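Local coordinates for secreted protein (Kutzneria albida DSM 43870, PDB 5M6Q) that is a microbial transglutaminase, thought to transfer the gamma-glutamyl group of protein-bound glutamine to amines and so cross-link or label proteins, at residues L70-N81 / K121-K129. Residues are numbered along the deposited sequence; the frame is centred on the assembly and turned at random.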
loop_
_atom_site.group_PDB
_atom_site.type_symbol
_atom_site.label_atom_id
_atom_site.label_comp_id
_atom_site.label_asym_id
_atom_site.label_seq_id
_atom_site.Cartn_x
_atom_site.Cartn_y
_atom_site.Cartn_z
ATOM N N LEU A 70 8.570 -4.945 6.241
ATOM C CA LEU A 70 7.526 -4.214 6.944
ATOM C C LEU A 70 8.101 -3.272 8.008
ATOM O O LEU A 70 7.635 -2.147 8.151
ATOM C CB LEU A 70 6.536 -5.193 7.582
ATOM C CG LEU A 70 5.427 -4.555 8.412
ATOM C CD1 LEU A 70 4.589 -3.593 7.555
ATOM C CD2 LEU A 70 4.553 -5.628 9.092
ATOM N N ARG A 71 9.134 -3.708 8.728
ATOM C CA ARG A 71 9.688 -2.886 9.801
ATOM C C ARG A 71 10.259 -1.557 9.283
ATOM O O ARG A 71 10.110 -0.511 9.922
ATOM C CB ARG A 71 10.764 -3.671 10.563
ATOM C CG ARG A 71 10.173 -4.804 11.408
ATOM C CD ARG A 71 11.218 -5.778 11.914
ATOM N NE ARG A 71 12.003 -5.213 13.005
ATOM C CZ ARG A 71 13.222 -4.709 12.864
ATOM N NH1 ARG A 71 13.809 -4.704 11.671
ATOM N NH2 ARG A 71 13.857 -4.215 13.919
ATOM N N THR A 72 10.899 -1.596 8.126
ATOM C CA THR A 72 11.395 -0.360 7.536
ATOM C C THR A 72 10.239 0.558 7.177
ATOM O O THR A 72 10.307 1.760 7.419
ATOM C CB THR A 72 12.229 -0.615 6.283
ATOM O OG1 THR A 72 13.262 -1.571 6.563
ATOM C CG2 THR A 72 12.851 0.691 5.786
ATOM N N ALA A 73 9.193 -0.003 6.573
ATOM C CA ALA A 73 8.028 0.787 6.206
ATOM C C ALA A 73 7.406 1.407 7.448
ATOM O O ALA A 73 6.930 2.539 7.423
ATOM C CB ALA A 73 6.995 -0.063 5.469
ATOM N N GLU A 74 7.400 0.653 8.540
ATOM C CA GLU A 74 6.841 1.186 9.773
ATOM C C GLU A 74 7.682 2.342 10.321
ATOM O O GLU A 74 7.135 3.303 10.874
ATOM C CB GLU A 74 6.692 0.064 10.803
ATOM C CG GLU A 74 5.531 -0.848 10.428
ATOM C CD GLU A 74 5.480 -2.114 11.246
ATOM O OE1 GLU A 74 6.535 -2.771 11.391
ATOM O OE2 GLU A 74 4.378 -2.441 11.735
ATOM N N ALA A 75 8.998 2.267 10.158
ATOM C CA ALA A 75 9.860 3.347 10.640
ATOM C C ALA A 75 9.667 4.599 9.784
ATOM O O ALA A 75 9.689 5.724 10.273
ATOM C CB ALA A 75 11.326 2.921 10.633
ATOM N N VAL A 76 9.467 4.389 8.497
ATOM C CA VAL A 76 9.308 5.492 7.569
ATOM C C VAL A 76 7.938 6.134 7.793
ATOM O O VAL A 76 7.799 7.354 7.790
ATOM C CB VAL A 76 9.515 5.004 6.123
ATOM C CG1 VAL A 76 9.011 6.045 5.118
ATOM C CG2 VAL A 76 11.026 4.711 5.907
ATOM N N GLN A 77 6.936 5.303 8.051
ATOM C CA GLN A 77 5.607 5.790 8.413
ATOM C C GLN A 77 5.672 6.683 9.645
ATOM O O GLN A 77 5.132 7.789 9.646
ATOM C CB GLN A 77 4.650 4.615 8.671
ATOM C CG GLN A 77 3.231 5.044 9.033
ATOM C CD GLN A 77 2.376 3.885 9.520
ATOM O OE1 GLN A 77 2.870 2.962 10.183
ATOM N NE2 GLN A 77 1.087 3.919 9.185
ATOM N N ALA A 78 6.336 6.214 10.696
ATOM C CA ALA A 78 6.401 7.015 11.922
ATOM C C ALA A 78 7.153 8.323 11.675
ATOM O O ALA A 78 6.754 9.372 12.167
ATOM C CB ALA A 78 7.046 6.236 13.049
ATOM N N ALA A 79 8.226 8.267 10.900
ATOM C CA ALA A 79 9.007 9.464 10.630
ATOM C C ALA A 79 8.160 10.501 9.872
ATOM O O ALA A 79 8.149 11.684 10.221
ATOM C CB ALA A 79 10.266 9.110 9.854
ATOM N N LEU A 80 7.450 10.051 8.843
ATOM C CA LEU A 80 6.611 10.939 8.054
ATOM C C LEU A 80 5.435 11.499 8.846
ATOM O O LEU A 80 5.116 12.684 8.721
ATOM C CB LEU A 80 6.088 10.225 6.814
ATOM C CG LEU A 80 7.118 9.934 5.730
ATOM C CD1 LEU A 80 6.465 9.039 4.701
ATOM C CD2 LEU A 80 7.643 11.222 5.097
ATOM N N ASN A 81 4.774 10.655 9.634
ATOM C CA ASN A 81 3.680 11.125 10.479
ATOM C C ASN A 81 4.172 12.191 11.461
ATOM O O ASN A 81 3.484 13.175 11.721
ATOM C CB ASN A 81 3.030 9.964 11.242
ATOM C CG ASN A 81 1.986 9.233 10.414
ATOM O OD1 ASN A 81 1.448 9.774 9.443
ATOM N ND2 ASN A 81 1.701 7.997 10.791
ATOM N N LYS A 121 -4.252 17.322 7.016
ATOM C CA LYS A 121 -5.218 16.313 6.592
ATOM C C LYS A 121 -4.555 15.003 6.123
ATOM O O LYS A 121 -5.217 14.149 5.551
ATOM C CB LYS A 121 -6.082 16.860 5.457
ATOM C CG LYS A 121 -6.896 18.112 5.783
ATOM C CD LYS A 121 -7.618 18.600 4.525
ATOM C CE LYS A 121 -8.558 19.778 4.798
ATOM N NZ LYS A 121 -9.183 20.252 3.522
ATOM N N LEU A 122 -3.253 14.850 6.336
ATOM C CA LEU A 122 -2.565 13.680 5.798
ATOM C C LEU A 122 -2.103 12.731 6.878
ATOM O O LEU A 122 -1.822 13.139 8.007
ATOM C CB LEU A 122 -1.358 14.101 4.951
ATOM C CG LEU A 122 -1.703 14.864 3.672
ATOM C CD1 LEU A 122 -0.440 15.377 3.042
ATOM C CD2 LEU A 122 -2.509 13.992 2.681
ATOM N N LYS A 123 -2.025 11.454 6.522
ATOM C CA LYS A 123 -1.374 10.473 7.372
ATOM C C LYS A 123 -0.618 9.487 6.491
ATOM O O LYS A 123 -1.083 9.122 5.409
ATOM C CB LYS A 123 -2.389 9.736 8.244
ATOM C CG LYS A 123 -3.486 9.082 7.442
ATOM C CD LYS A 123 -4.143 7.946 8.191
ATOM C CE LYS A 123 -5.451 7.536 7.508
ATOM N NZ LYS A 123 -6.039 6.314 8.138
ATOM N N ALA A 124 0.551 9.065 6.953
ATOM C CA ALA A 124 1.302 8.030 6.266
ATOM C C ALA A 124 0.666 6.666 6.536
ATOM O O ALA A 124 0.403 6.316 7.681
ATOM C CB ALA A 124 2.747 8.051 6.702
ATOM N N SER A 125 0.401 5.912 5.473
ATOM C CA SER A 125 -0.243 4.615 5.582
ATOM C C SER A 125 0.607 3.577 4.876
ATOM O O SER A 125 1.496 3.936 4.123
ATOM C CB SER A 125 -1.646 4.659 4.990
ATOM O OG SER A 125 -2.465 5.513 5.763
ATOM N N ILE A 126 0.350 2.301 5.148
ATOM C CA ILE A 126 1.156 1.209 4.599
ATOM C C ILE A 126 0.269 0.260 3.814
ATOM O O ILE A 126 -0.870 -0.025 4.199
ATOM C CB ILE A 126 1.915 0.444 5.701
ATOM C CG1 ILE A 126 2.963 1.345 6.347
ATOM C CG2 ILE A 126 2.579 -0.854 5.165
ATOM C CD1 ILE A 126 3.711 0.674 7.474
ATOM N N PHE A 127 0.787 -0.208 2.693
ATOM C CA PHE A 127 0.190 -1.345 2.030
ATOM C C PHE A 127 1.329 -2.192 1.515
ATOM O O PHE A 127 2.450 -1.718 1.401
ATOM C CB PHE A 127 -0.762 -0.909 0.913
ATOM C CG PHE A 127 -0.108 -0.105 -0.159
ATOM C CD1 PHE A 127 0.484 -0.726 -1.249
ATOM C CD2 PHE A 127 -0.104 1.281 -0.098
ATOM C CE1 PHE A 127 1.089 0.023 -2.256
ATOM C CE2 PHE A 127 0.507 2.032 -1.095
ATOM C CZ PHE A 127 1.092 1.398 -2.178
ATOM N N SER A 128 1.039 -3.450 1.212
ATOM C CA SER A 128 2.037 -4.367 0.713
ATOM C C SER A 128 1.654 -4.825 -0.665
ATOM O O SER A 128 0.518 -5.245 -0.904
ATOM C CB SER A 128 2.182 -5.579 1.626
ATOM O OG SER A 128 3.164 -6.445 1.092
ATOM N N LYS A 129 2.615 -4.773 -1.569
ATOM C CA LYS A 129 2.370 -5.157 -2.934
ATOM C C LYS A 129 3.205 -6.371 -3.297
ATOM O O LYS A 129 4.405 -6.423 -3.033
ATOM C CB LYS A 129 2.680 -3.990 -3.882
ATOM C CG LYS A 129 2.551 -4.329 -5.349
ATOM C CD LYS A 129 3.192 -3.207 -6.199
ATOM C CE LYS A 129 3.206 -3.555 -7.666
ATOM N NZ LYS A 129 1.826 -3.807 -8.214
#
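I126 of strand 122-131 points toward helix 70-84 and sets its CD1 against A73 and E74. That methyl rests 3.9 Å from CB of A73, with the CG methylene of E74 at a similar distance from it, so the end of the isoleucine sits against one turn of the helix. The other branch, CG2, stands anti to the backbone N and is turned to L70, whose CD1 lies 4.2 Å from it; the two side chains cross at about a right angle. F178 of the adjacent strand 174-179 and W185 of the strand beyond it, 184-188, also touch both L70 and I126. Two residues earlier on the strand, A124 packs its CB 4.0 Å from CB of L80. Helix 70-84 thus lies on one face of the antiparallel sheet, against an interior strand, 122-131, between 174-179 and 214-223; the axes of 70-81 and 122-129 come within 7.5 Å and run antiparallel (179°).

Beyond A124 the contact turns polar, and the side-chain amides of Q77 and N81 take up both the C=O and the N-H of that residue. Q77 reaches across I126 with CG anti to the backbone N (chi1 -179°) and the chain extended beyond it, its OE1 3.6 Å from CD1 of I126. Its NE2 donates to O of A124 at 2.9 Å; the bond is nearly straight and lies in the glutamine's amide plane, but it meets the backbone carbonyl from above its plane. NE2 also hydrogen-bonds OE1 of Q180, and the two bonds together should hold the amide's rotation. One turn on, OD1 of N81 accepts the N-H of A124 at 2.7 Å, the donor tilted 23° from the carbonyl plane.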